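Long-range contacts in cystathionine beta-lyase family protein, YNBB B.subtilis ortholog (Clostridium acetobutylicum, PDB 3HVY), which is a putative pyridoxal-phosphate-dependent lyase of the cystathionine beta-lyase and methionine gamma-lyase type, thought to be involved in aluminium resistance: residues 91-99 against 278-286; 184-192 against 394-404. One frame throughout, in Å; residues are numbered along the deposited sequence.

Contact 1. Residues 91-99 against 278-286; sequences SAFVRPHFV and GECGSTFGV
Arg-95 spans the gap between strand 91-95 and the loop 278-286, its NH2 giving a hydrogen bond of 3.0 Å to Gly-278 O. The carbonyl oxygen lies in the guanidinium plane and offers a lone pair, although the N-H bends to 144°. Because the chain of Arg-95 turns at chi2 (-70°), its guanidinium folds back over Phe-93, whose CE1 lies above the centre of one face; NH1 meanwhile donates to Val-94 O and forms a salt bridge with Asp-80. Val-94 O of its own strand and Asp-80 of helix 74-87 thus both hold NH1, and with Gly-278 O on NH2 they set the rotation of the guanidinium. Gly-278, with no side chain, lets its CA come to 3.8 Å from Phe-93 CE1. The strand is an outermost one of the mixed seven-stranded sheet of this chain, in a protein of the PLP-dependent transferase clan, and the loop crosses beyond its end on the way to helix 287-317. There the packing is closest: Phe-284 CE2 sits over one face of His-97, 3.6 Å from CE1, with the rings inclined at 48°. Compact Pro-96 fills the adjoining space, its CG at the edge of the Phe-284 ring and its CB 3.8 Å from Val-286 CG2. A weak bond of 2.8 Å links His-97 NE2 to Ser-282 O, and Phe-284 stacks on Phe-284 of the second subunit. Toward Cys-280 the segments part, and a water fills in, accepting from Arg-95 NE and donating to Cys-280 O, while Glu-279 turns away into solvent.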
ATOM      1  N   SER D  91       8.063   4.906 -28.011  1.00 27.19           N
ATOM      2  CA  SER D  91       7.384   5.167 -26.753  1.00 29.67           C
ATOM      3  C   SER D  91       6.706   3.959 -26.167  1.00 25.28           C
ATOM      4  O   SER D  91       6.506   2.928 -26.829  1.00 27.36           O
ATOM      5  CB  SER D  91       6.272   6.218 -26.938  1.00 29.67           C
ATOM      6  OG  SER D  91       6.723   7.270 -27.705  1.00 42.92           O
ATOM      7  N   ALA D  92       6.290   4.143 -24.916  1.00 26.22           N
ATOM      8  CA  ALA D  92       5.545   3.135 -24.183  1.00 26.22           C
ATOM      9  C   ALA D  92       4.797   3.861 -23.101  1.00 29.25           C
ATOM     10  O   ALA D  92       5.166   4.987 -22.707  1.00 30.68           O
ATOM     11  CB  ALA D  92       6.429   2.000 -23.600  1.00 26.58           C
ATOM     12  N   PHE D  93       3.756   3.191 -22.627  1.00 28.24           N
ATOM     13  CA  PHE D  93       2.772   3.714 -21.684  1.00 31.50           C
ATOM     14  C   PHE D  93       2.297   2.522 -20.860  1.00 30.16           C
ATOM     15  O   PHE D  93       1.513   1.681 -21.338  1.00 29.43           O
ATOM     16  CB  PHE D  93       1.641   4.367 -22.454  1.00 29.11           C
ATOM     17  CG  PHE D  93       0.515   4.900 -21.596  1.00 30.72           C
ATOM     18  CD1 PHE D  93       0.656   6.069 -20.850  1.00 32.18           C
ATOM     19  CD2 PHE D  93      -0.686   4.240 -21.552  1.00 33.61           C
ATOM     20  CE1 PHE D  93      -0.368   6.572 -20.122  1.00 32.23           C
ATOM     21  CE2 PHE D  93      -1.712   4.740 -20.773  1.00 35.20           C
ATOM     22  CZ  PHE D  93      -1.554   5.932 -20.083  1.00 30.89           C
ATOM     23  N   VAL D  94       2.829   2.448 -19.646  1.00 31.44           N
ATOM     24  CA  VAL D  94       2.615   1.374 -18.722  1.00 31.29           C
ATOM     25  C   VAL D  94       1.962   1.959 -17.478  1.00 34.40           C
ATOM     26  O   VAL D  94       2.478   2.928 -16.862  1.00 28.44           O
ATOM     27  CB  VAL D  94       3.964   0.730 -18.318  1.00 31.46           C
ATOM     28  CG1 VAL D  94       3.708  -0.541 -17.467  1.00 30.07           C
ATOM     29  CG2 VAL D  94       4.856   0.481 -19.537  1.00 26.42           C
ATOM     30  N   ARG D  95       0.817   1.397 -17.094  1.00 31.77           N
ATOM     31  CA  ARG D  95       0.053   1.983 -16.014  1.00 29.32           C
ATOM     32  C   ARG D  95      -0.701   0.922 -15.281  1.00 30.08           C
ATOM     33  O   ARG D  95      -1.198  -0.053 -15.885  1.00 31.15           O
ATOM     34  CB  ARG D  95      -0.979   2.974 -16.541  1.00 28.49           C
ATOM     35  CG  ARG D  95      -0.429   4.218 -17.177  1.00 33.88           C
ATOM     36  CD  ARG D  95       0.209   5.144 -16.159  1.00 28.89           C
ATOM     37  NE  ARG D  95       0.640   6.419 -16.738  1.00 29.62           N
ATOM     38  CZ  ARG D  95       1.760   6.598 -17.426  1.00 39.71           C
ATOM     39  NH1 ARG D  95       2.572   5.586 -17.657  1.00 32.29           N
ATOM     40  NH2 ARG D  95       2.055   7.800 -17.899  1.00 37.33           N
ATOM     41  N   PRO D  96      -0.824   1.086 -13.960  1.00 31.48           N
ATOM     42  CA  PRO D  96      -1.657   0.177 -13.139  1.00 31.73           C
ATOM     43  C   PRO D  96      -3.155   0.481 -13.368  1.00 32.28           C
ATOM     44  O   PRO D  96      -4.047  -0.307 -13.031  1.00 33.09           O
ATOM     45  CB  PRO D  96      -1.254   0.563 -11.706  1.00 32.33           C
ATOM     46  CG  PRO D  96      -0.948   2.041 -11.831  1.00 34.22           C
ATOM     47  CD  PRO D  96      -0.212   2.144 -13.148  1.00 33.98           C
ATOM     48  N   HIS D  97      -3.429   1.626 -13.968  1.00 31.48           N
ATOM     49  CA  HIS D  97      -4.803   2.054 -14.201  1.00 31.33           C
ATOM     50  C   HIS D  97      -5.573   1.199 -15.194  1.00 34.24           C
ATOM     51  O   HIS D  97      -6.822   1.282 -15.248  1.00 35.27           O
ATOM     52  CB  HIS D  97      -4.844   3.512 -14.657  1.00 32.15           C
ATOM     53  CG  HIS D  97      -4.070   4.445 -13.768  1.00 33.17           C
ATOM     54  ND1 HIS D  97      -4.669   5.435 -13.017  1.00 36.37           N
ATOM     55  CD2 HIS D  97      -2.734   4.528 -13.508  1.00 36.90           C
ATOM     56  CE1 HIS D  97      -3.737   6.070 -12.316  1.00 36.34           C
ATOM     57  NE2 HIS D  97      -2.556   5.549 -12.603  1.00 40.20           N
ATOM     58  N   PHE D  98      -4.891   0.457 -16.060  1.00 31.92           N
ATOM     59  CA  PHE D  98      -5.627  -0.412 -16.972  1.00 30.43           C
ATOM     60  C   PHE D  98      -6.220  -1.555 -16.129  1.00 29.96           C
ATOM     61  O   PHE D  98      -5.523  -2.177 -15.328  1.00 31.84           O
ATOM     62  CB  PHE D  98      -4.753  -1.009 -18.037  1.00 29.97           C
ATOM     63  CG  PHE D  98      -4.228  -0.038 -19.075  1.00 27.51           C
ATOM     64  CD1 PHE D  98      -5.036   0.448 -20.079  1.00 28.94           C
ATOM     65  CD2 PHE D  98      -2.883   0.326 -19.062  1.00 30.76           C
ATOM     66  CE1 PHE D  98      -4.536   1.257 -21.037  1.00 32.06           C
ATOM     67  CE2 PHE D  98      -2.374   1.159 -20.046  1.00 31.25           C
ATOM     68  CZ  PHE D  98      -3.176   1.613 -21.000  1.00 24.79           C
ATOM     69  N   VAL D  99      -7.502  -1.831 -16.326  1.00 33.02           N
ATOM     70  CA  VAL D  99      -8.207  -2.782 -15.495  1.00 32.01           C
ATOM     71  C   VAL D  99      -7.977  -4.216 -15.933  1.00 34.02           C
ATOM     72  O   VAL D  99      -8.196  -5.131 -15.132  1.00 30.11           O
ATOM     73  CB  VAL D  99      -9.740  -2.460 -15.401  1.00 33.76           C
ATOM     74  CG1 VAL D  99      -9.951  -1.089 -14.788  1.00 32.24           C
ATOM     75  CG2 VAL D  99     -10.519  -2.590 -16.742  1.00 26.75           C
ATOM     76  N   GLY D 278      -1.003  10.956 -20.667  1.00 32.83           N
ATOM     77  CA  GLY D 278      -0.313  10.317 -19.593  1.00 32.62           C
ATOM     78  C   GLY D 278       0.463  11.213 -18.671  1.00 34.81           C
ATOM     79  O   GLY D 278       1.242  10.724 -17.852  1.00 31.70           O
ATOM     80  N   GLU D 279       0.180  12.506 -18.746  1.00 36.96           N
ATOM     81  CA  GLU D 279       0.860  13.530 -17.955  1.00 39.04           C
ATOM     82  C   GLU D 279       0.356  13.518 -16.526  1.00 39.05           C
ATOM     83  O   GLU D 279       1.050  13.964 -15.623  1.00 38.18           O
ATOM     84  CB  GLU D 279       0.594  14.914 -18.566  1.00 40.08           C
ATOM     85  CG  GLU D 279       1.114  15.054 -20.016  1.00 51.88           C
ATOM     86  CD  GLU D 279       2.627  15.035 -20.068  1.00 69.59           C
ATOM     87  OE1 GLU D 279       3.240  16.034 -19.622  1.00 76.24           O
ATOM     88  OE2 GLU D 279       3.202  14.021 -20.542  1.00 82.87           O
ATOM     89  N   CYS D 280      -0.878  13.058 -16.329  1.00 33.31           N
ATOM     90  CA  CYS D 280      -1.381  12.870 -14.990  1.00 32.90           C
ATOM     91  C   CYS D 280      -1.587  11.411 -14.729  1.00 34.58           C
ATOM     92  O   CYS D 280      -1.895  10.630 -15.654  1.00 35.77           O
ATOM     93  CB  CYS D 280      -2.713  13.570 -14.798  1.00 37.80           C
ATOM     94  SG  CYS D 280      -2.515  15.351 -14.755  1.00 44.70           S
ATOM     95  N   GLY D 281      -1.496  11.061 -13.451  1.00 31.28           N
ATOM     96  CA  GLY D 281      -1.798   9.692 -13.050  1.00 32.92           C
ATOM     97  C   GLY D 281      -0.826   9.165 -12.036  1.00 34.55           C
ATOM     98  O   GLY D 281       0.172   8.586 -12.432  1.00 32.66           O
ATOM     99  N   SER D 282      -1.131   9.334 -10.742  1.00 33.41           N
ATOM    100  CA  SER D 282      -0.270   8.756  -9.728  1.00 35.83           C
ATOM    101  C   SER D 282      -0.444   7.222  -9.740  1.00 35.98           C
ATOM    102  O   SER D 282      -1.403   6.696 -10.323  1.00 33.55           O
ATOM    103  CB  SER D 282      -0.544   9.335  -8.352  1.00 39.49           C
ATOM    104  OG  SER D 282      -1.912   9.234  -8.078  1.00 35.17           O
ATOM    105  N   THR D 283       0.458   6.532  -9.040  1.00 31.94           N
ATOM    106  CA  THR D 283       0.636   5.104  -9.271  1.00 31.87           C
ATOM    107  C   THR D 283       0.522   4.234  -8.030  1.00 33.45           C
ATOM    108  O   THR D 283       0.960   3.101  -8.012  1.00 34.01           O
ATOM    109  CB  THR D 283       1.923   4.852 -10.054  1.00 30.70           C
ATOM    110  OG1 THR D 283       3.034   5.477  -9.381  1.00 36.40           O
ATOM    111  CG2 THR D 283       1.779   5.470 -11.461  1.00 30.45           C
ATOM    112  N   PHE D 284      -0.118   4.761  -6.995  1.00 32.06           N
ATOM    113  CA  PHE D 284      -0.534   3.936  -5.855  1.00 32.00           C
ATOM    114  C   PHE D 284       0.560   3.160  -5.120  1.00 33.70           C
ATOM    115  O   PHE D 284       0.241   2.243  -4.395  1.00 34.64           O
ATOM    116  CB  PHE D 284      -1.639   2.973  -6.308  1.00 33.07           C
ATOM    117  CG  PHE D 284      -2.717   3.628  -7.132  1.00 33.41           C
ATOM    118  CD1 PHE D 284      -3.658   4.442  -6.534  1.00 40.34           C
ATOM    119  CD2 PHE D 284      -2.758   3.454  -8.495  1.00 35.59           C
ATOM    120  CE1 PHE D 284      -4.657   5.049  -7.300  1.00 38.14           C
ATOM    121  CE2 PHE D 284      -3.749   4.068  -9.271  1.00 42.75           C
ATOM    122  CZ  PHE D 284      -4.694   4.883  -8.655  1.00 36.84           C
ATOM    123  N   GLY D 285       1.826   3.546  -5.275  1.00 32.65           N
ATOM    124  CA  GLY D 285       2.953   2.829  -4.691  1.00 36.25           C
ATOM    125  C   GLY D 285       3.305   1.503  -5.378  1.00 36.15           C
ATOM    126  O   GLY D 285       4.081   0.726  -4.845  1.00 36.55           O
ATOM    127  N   VAL D 286       2.762   1.228  -6.563  1.00 37.18           N
ATOM    128  CA  VAL D 286       3.065  -0.035  -7.242  1.00 36.02           C
ATOM    129  C   VAL D 286       4.404  -0.100  -7.998  1.00 34.08           C
ATOM    130  O   VAL D 286       4.760  -1.158  -8.520  1.00 31.64           O
ATOM    131  CB  VAL D 286       1.915  -0.480  -8.190  1.00 37.29           C
ATOM    132  CG1 VAL D 286       0.615  -0.442  -7.441  1.00 38.75           C
ATOM    133  CG2 VAL D 286       1.860   0.361  -9.517  1.00 35.06           C
TER
HETATM  134  O   HOH W   1      -1.672   8.150 -16.890  1.00 31.73           O

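Contact 2. Residues 184-192 against 394-404; sequences RSTGYGWRK and DAPIREPYIGY
Tyr-188 does most of the reaching, from the centre of an inverse gamma turn in the loop 184-192. With CG anti to its carbonyl carbon (chi1 -74°), the ring extends across the strand pair, and its hydroxyl donates to Asp-394 OD2 over a short 2.5 Å. The carboxylate is met on its anti side, out of the carboxylate plane, and Asp-394 CG stands between its own backbone N and carbonyl carbon (chi1 46°) to present that oxygen. Pro-396 CD lies over the centre of the tyrosine ring, 3.6 Å from the centroid, a CH-pi contact to which a proline is suited because its CD, bonded to nitrogen, has somewhat polarised C-H bonds. Tyr-404 approaches the same ring obliquely, planes at 33°: Tyr-188 CD1 rests over its face, 3.5 Å from Tyr-404 CE2, and Tyr-404 OH lies 3.0 Å from Gly-189 O, near the ring plane. Further along, the branched Ile-402 pushes CD1 to 3.7 Å from Trp-190 CE3, and Lys-338 makes a cation-pi contact with this indole. Strands 392-396 and 402-406 pair antiparallel as a hairpin of the five-stranded sheet; Ile-402 and Tyr-404 also touch Ala-336 on neighbouring strand 334-338, whereas Ala-395 points away from the loop, onto helix 342-354.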
ATOM      1  N   ARG D 184      -1.682 -12.065 -31.857  1.00 29.67           N
ATOM      2  CA  ARG D 184      -0.564 -13.009 -31.803  1.00 30.41           C
ATOM      3  C   ARG D 184      -0.995 -14.379 -31.256  1.00 32.54           C
ATOM      4  O   ARG D 184      -0.761 -15.417 -31.878  1.00 31.07           O
ATOM      5  CB  ARG D 184       0.561 -12.414 -30.963  1.00 27.79           C
ATOM      6  CG  ARG D 184       1.760 -13.315 -30.784  1.00 29.30           C
ATOM      7  CD  ARG D 184       2.903 -12.534 -30.070  1.00 30.27           C
ATOM      8  NE  ARG D 184       4.043 -13.386 -29.851  1.00 31.13           N
ATOM      9  CZ  ARG D 184       5.170 -12.993 -29.253  1.00 31.85           C
ATOM     10  NH1 ARG D 184       5.309 -11.750 -28.796  1.00 29.96           N
ATOM     11  NH2 ARG D 184       6.143 -13.858 -29.089  1.00 31.01           N
ATOM     12  N   SER D 185      -1.630 -14.368 -30.085  1.00 33.11           N
ATOM     13  CA  SER D 185      -2.110 -15.592 -29.447  1.00 36.67           C
ATOM     14  C   SER D 185      -3.494 -16.021 -29.968  1.00 36.63           C
ATOM     15  O   SER D 185      -4.422 -15.218 -30.017  1.00 35.22           O
ATOM     16  CB  SER D 185      -2.150 -15.373 -27.929  1.00 37.53           C
ATOM     17  OG  SER D 185      -2.515 -16.546 -27.253  1.00 38.59           O
ATOM     18  N   THR D 186      -3.634 -17.277 -30.379  1.00 34.91           N
ATOM     19  CA  THR D 186      -4.925 -17.794 -30.830  1.00 39.36           C
ATOM     20  C   THR D 186      -5.880 -17.735 -29.643  1.00 42.86           C
ATOM     21  O   THR D 186      -5.474 -17.843 -28.478  1.00 45.54           O
ATOM     22  CB  THR D 186      -4.797 -19.304 -31.207  1.00 39.25           C
ATOM     23  OG1 THR D 186      -3.788 -19.459 -32.209  1.00 40.50           O
ATOM     24  CG2 THR D 186      -6.137 -19.939 -31.628  1.00 41.43           C
ATOM     25  N   GLY D 187      -7.160 -17.597 -29.864  1.00 46.20           N
ATOM     26  CA  GLY D 187      -7.989 -17.738 -28.643  1.00 49.78           C
ATOM     27  C   GLY D 187      -8.445 -19.186 -28.416  1.00 48.19           C
ATOM     28  O   GLY D 187      -7.658 -20.134 -28.311  1.00 45.58           O
ATOM     29  N   TYR D 188      -9.752 -19.353 -28.372  1.00 50.47           N
ATOM     30  CA  TYR D 188     -10.305 -20.663 -28.211  1.00 50.80           C
ATOM     31  C   TYR D 188     -10.438 -21.315 -29.573  1.00 52.27           C
ATOM     32  O   TYR D 188     -11.529 -21.373 -30.121  1.00 57.89           O
ATOM     33  CB  TYR D 188     -11.676 -20.597 -27.541  1.00 51.25           C
ATOM     34  CG  TYR D 188     -11.675 -20.285 -26.066  1.00 49.48           C
ATOM     35  CD1 TYR D 188     -10.579 -20.588 -25.257  1.00 48.47           C
ATOM     36  CD2 TYR D 188     -12.811 -19.756 -25.463  1.00 54.38           C
ATOM     37  CE1 TYR D 188     -10.599 -20.335 -23.916  1.00 57.48           C
ATOM     38  CE2 TYR D 188     -12.850 -19.502 -24.106  1.00 55.42           C
ATOM     39  CZ  TYR D 188     -11.742 -19.797 -23.333  1.00 60.83           C
ATOM     40  OH  TYR D 188     -11.780 -19.545 -21.985  1.00 61.62           O
ATOM     41  N   GLY D 189      -9.356 -21.822 -30.131  1.00 47.47           N
ATOM     42  CA  GLY D 189      -9.486 -22.554 -31.384  1.00 47.70           C
ATOM     43  C   GLY D 189      -8.594 -23.774 -31.419  1.00 46.71           C
ATOM     44  O   GLY D 189      -8.173 -24.288 -30.388  1.00 49.54           O
ATOM     45  N   TRP D 190      -8.330 -24.254 -32.615  1.00 41.60           N
ATOM     46  CA  TRP D 190      -7.408 -25.335 -32.787  1.00 39.69           C
ATOM     47  C   TRP D 190      -6.481 -24.874 -33.909  1.00 38.84           C
ATOM     48  O   TRP D 190      -6.509 -25.392 -35.001  1.00 38.28           O
ATOM     49  CB  TRP D 190      -8.136 -26.644 -33.082  1.00 37.51           C
ATOM     50  CG  TRP D 190      -7.242 -27.835 -33.023  1.00 38.39           C
ATOM     51  CD1 TRP D 190      -6.695 -28.493 -34.082  1.00 34.90           C
ATOM     52  CD2 TRP D 190      -6.735 -28.492 -31.839  1.00 34.13           C
ATOM     53  NE1 TRP D 190      -5.919 -29.530 -33.644  1.00 36.48           N
ATOM     54  CE2 TRP D 190      -5.922 -29.555 -32.270  1.00 34.82           C
ATOM     55  CE3 TRP D 190      -6.881 -28.271 -30.464  1.00 31.39           C
ATOM     56  CZ2 TRP D 190      -5.263 -30.410 -31.372  1.00 33.58           C
ATOM     57  CZ3 TRP D 190      -6.247 -29.129 -29.579  1.00 32.27           C
ATOM     58  CH2 TRP D 190      -5.459 -30.176 -30.027  1.00 33.36           C
ATOM     59  N   ARG D 191      -5.661 -23.870 -33.593  1.00 38.84           N
ATOM     60  CA  ARG D 191      -4.754 -23.236 -34.553  1.00 36.90           C
ATOM     61  C   ARG D 191      -3.596 -22.728 -33.740  1.00 35.29           C
ATOM     62  O   ARG D 191      -3.800 -22.122 -32.683  1.00 39.04           O
ATOM     63  CB  ARG D 191      -5.414 -22.035 -35.265  1.00 34.36           C
ATOM     64  N   LYS D 192      -2.389 -22.994 -34.194  1.00 33.18           N
ATOM     65  CA  LYS D 192      -1.203 -22.482 -33.525  1.00 33.83           C
ATOM     66  C   LYS D 192      -1.127 -20.937 -33.575  1.00 35.01           C
ATOM     67  O   LYS D 192      -1.437 -20.311 -34.588  1.00 35.97           O
ATOM     68  CB  LYS D 192       0.039 -23.070 -34.158  1.00 34.80           C
ATOM     69  CG  LYS D 192       0.193 -24.580 -33.889  1.00 43.15           C
ATOM     70  CD  LYS D 192       1.529 -25.154 -34.383  1.00 47.55           C
ATOM     71  CE  LYS D 192       1.598 -25.287 -35.897  1.00 52.33           C
ATOM     72  NZ  LYS D 192       3.010 -25.143 -36.298  1.00 55.66           N
ATOM     73  N   ASP D 394      -8.779 -23.106 -18.590  1.00 33.56           N
ATOM     74  CA  ASP D 394     -10.168 -22.770 -18.910  1.00 34.21           C
ATOM     75  C   ASP D 394     -10.599 -23.435 -20.187  1.00 35.87           C
ATOM     76  O   ASP D 394      -9.759 -23.896 -20.972  1.00 36.96           O
ATOM     77  CB  ASP D 394     -10.376 -21.259 -19.017  1.00 37.44           C
ATOM     78  CG  ASP D 394      -9.301 -20.564 -19.845  1.00 46.72           C
ATOM     79  OD1 ASP D 394      -8.225 -20.209 -19.306  1.00 65.99           O
ATOM     80  OD2 ASP D 394      -9.555 -20.327 -21.030  1.00 52.42           O
ATOM     81  N   ALA D 395     -11.917 -23.465 -20.420  1.00 35.63           N
ATOM     82  CA  ALA D 395     -12.451 -24.126 -21.578  1.00 38.44           C
ATOM     83  C   ALA D 395     -13.919 -23.833 -21.747  1.00 38.81           C
ATOM     84  O   ALA D 395     -14.668 -23.910 -20.788  1.00 39.93           O
ATOM     85  CB  ALA D 395     -12.267 -25.654 -21.437  1.00 35.34           C
ATOM     86  N   PRO D 396     -14.334 -23.511 -22.966  1.00 40.99           N
ATOM     87  CA  PRO D 396     -15.776 -23.599 -23.241  1.00 40.44           C
ATOM     88  C   PRO D 396     -16.209 -25.040 -23.320  1.00 42.80           C
ATOM     89  O   PRO D 396     -15.482 -25.889 -23.840  1.00 38.45           O
ATOM     90  CB  PRO D 396     -15.905 -22.971 -24.615  1.00 43.84           C
ATOM     91  CG  PRO D 396     -14.590 -23.138 -25.243  1.00 45.84           C
ATOM     92  CD  PRO D 396     -13.582 -23.037 -24.135  1.00 42.33           C
ATOM     93  N   ILE D 397     -17.413 -25.342 -22.838  1.00 44.48           N
ATOM     94  CA  ILE D 397     -17.877 -26.719 -22.861  1.00 44.01           C
ATOM     95  C   ILE D 397     -18.603 -26.952 -24.180  1.00 44.08           C
ATOM     96  O   ILE D 397     -19.791 -26.640 -24.318  1.00 40.64           O
ATOM     97  CB  ILE D 397     -18.778 -27.043 -21.658  1.00 43.80           C
ATOM     98  CG1 ILE D 397     -18.038 -26.759 -20.347  1.00 48.32           C
ATOM     99  CG2 ILE D 397     -19.169 -28.505 -21.656  1.00 41.11           C
ATOM    100  CD1 ILE D 397     -16.901 -27.754 -20.109  1.00 47.58           C
ATOM    101  N   ARG D 398     -17.851 -27.453 -25.157  1.00 41.58           N
ATOM    102  CA  ARG D 398     -18.403 -27.829 -26.465  1.00 42.25           C
ATOM    103  C   ARG D 398     -17.428 -28.786 -27.114  1.00 41.20           C
ATOM    104  O   ARG D 398     -16.197 -28.740 -26.829  1.00 37.82           O
ATOM    105  CB  ARG D 398     -18.584 -26.618 -27.369  1.00 40.57           C
ATOM    106  CG  ARG D 398     -17.431 -25.614 -27.351  1.00 46.33           C
ATOM    107  CD  ARG D 398     -17.511 -24.707 -28.561  1.00 48.81           C
ATOM    108  NE  ARG D 398     -17.152 -23.312 -28.286  1.00 58.38           N
ATOM    109  CZ  ARG D 398     -15.986 -22.718 -28.575  1.00 66.67           C
ATOM    110  NH1 ARG D 398     -14.963 -23.368 -29.147  1.00 75.41           N
ATOM    111  NH2 ARG D 398     -15.836 -21.435 -28.279  1.00 63.81           N
ATOM    112  N   GLU D 399     -17.973 -29.643 -27.965  1.00 37.46           N
ATOM    113  CA  GLU D 399     -17.192 -30.611 -28.775  1.00 37.89           C
ATOM    114  C   GLU D 399     -16.158 -29.826 -29.521  1.00 36.20           C
ATOM    115  O   GLU D 399     -16.405 -28.689 -29.862  1.00 37.55           O
ATOM    116  CB  GLU D 399     -18.079 -31.369 -29.789  1.00 38.07           C
ATOM    117  CG  GLU D 399     -18.834 -32.570 -29.209  1.00 42.47           C
ATOM    118  N   PRO D 400     -14.951 -30.383 -29.696  1.00 36.52           N
ATOM    119  CA  PRO D 400     -14.482 -31.664 -29.221  1.00 36.83           C
ATOM    120  C   PRO D 400     -13.777 -31.557 -27.843  1.00 35.53           C
ATOM    121  O   PRO D 400     -12.844 -32.311 -27.588  1.00 36.50           O
ATOM    122  CB  PRO D 400     -13.504 -32.074 -30.321  1.00 37.07           C
ATOM    123  CG  PRO D 400     -12.919 -30.748 -30.775  1.00 36.31           C
ATOM    124  CD  PRO D 400     -13.904 -29.670 -30.453  1.00 33.76           C
ATOM    125  N   TYR D 401     -14.215 -30.614 -26.996  1.00 33.83           N
ATOM    126  CA  TYR D 401     -13.770 -30.524 -25.581  1.00 32.83           C
ATOM    127  C   TYR D 401     -12.268 -30.328 -25.443  1.00 35.59           C
ATOM    128  O   TYR D 401     -11.559 -31.116 -24.807  1.00 31.46           O
ATOM    129  CB  TYR D 401     -14.259 -31.729 -24.768  1.00 33.03           C
ATOM    130  CG  TYR D 401     -15.757 -31.933 -24.944  1.00 34.36           C
ATOM    131  CD1 TYR D 401     -16.658 -31.062 -24.355  1.00 32.45           C
ATOM    132  CD2 TYR D 401     -16.249 -32.928 -25.783  1.00 40.19           C
ATOM    133  CE1 TYR D 401     -18.038 -31.201 -24.564  1.00 39.67           C
ATOM    134  CE2 TYR D 401     -17.600 -33.068 -26.012  1.00 37.95           C
ATOM    135  CZ  TYR D 401     -18.497 -32.211 -25.392  1.00 44.47           C
ATOM    136  OH  TYR D 401     -19.856 -32.388 -25.596  1.00 44.34           O
ATOM    137  N   ILE D 402     -11.835 -29.225 -26.038  1.00 34.82           N
ATOM    138  CA  ILE D 402     -10.484 -28.785 -25.964  1.00 33.53           C
ATOM    139  C   ILE D 402     -10.350 -27.977 -24.713  1.00 33.83           C
ATOM    140  O   ILE D 402     -11.171 -27.106 -24.414  1.00 30.02           O
ATOM    141  CB  ILE D 402     -10.145 -27.874 -27.141  1.00 32.52           C
ATOM    142  CG1 ILE D 402     -10.230 -28.643 -28.474  1.00 34.91           C
ATOM    143  CG2 ILE D 402      -8.744 -27.245 -26.926  1.00 24.42           C
ATOM    144  CD1 ILE D 402     -10.464 -27.789 -29.691  1.00 27.83           C
ATOM    145  N   GLY D 403      -9.267 -28.218 -23.979  1.00 32.24           N
ATOM    146  CA  GLY D 403      -8.974 -27.413 -22.822  1.00 29.88           C
ATOM    147  C   GLY D 403      -7.706 -26.612 -22.997  1.00 34.74           C
ATOM    148  O   GLY D 403      -6.765 -27.032 -23.712  1.00 31.38           O
ATOM    149  N   TYR D 404      -7.639 -25.484 -22.288  1.00 32.96           N
ATOM    150  CA  TYR D 404      -6.519 -24.582 -22.450  1.00 32.62           C
ATOM    151  C   TYR D 404      -5.851 -24.353 -21.123  1.00 34.56           C
ATOM    152  O   TYR D 404      -6.496 -23.896 -20.192  1.00 36.90           O
ATOM    153  CB  TYR D 404      -6.988 -23.273 -23.069  1.00 32.95           C
ATOM    154  CG  TYR D 404      -7.732 -23.484 -24.367  1.00 31.31           C
ATOM    155  CD1 TYR D 404      -7.089 -23.432 -25.587  1.00 33.31           C
ATOM    156  CD2 TYR D 404      -9.070 -23.759 -24.360  1.00 28.43           C
ATOM    157  CE1 TYR D 404      -7.797 -23.648 -26.768  1.00 29.25           C
ATOM    158  CE2 TYR D 404      -9.753 -23.984 -25.507  1.00 33.59           C
ATOM    159  CZ  TYR D 404      -9.110 -23.929 -26.717  1.00 32.83           C
ATOM    160  OH  TYR D 404      -9.824 -24.156 -27.903  1.00 31.69           O
TER

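How the contacts relate
Contact 1 is the more buried of the two and belongs to the border of the mixed sheet, where a second subunit also packs; contact 2 is partly buried, and no other chain touches it. They lie on opposite sides of the chain's centre, about 33 Å apart between centres, and share no strand. Contact 2 joins a loop following strand 177-183 of the mixed sheet to the separate antiparallel sheet, so it bridges two sheets, whereas contact 1 lays a loop along one. Their chemistry follows: an arginine and a histidine bond to backbone carbonyls in the first, while tyrosine rings dominate the second, one of them reaching a carboxylate.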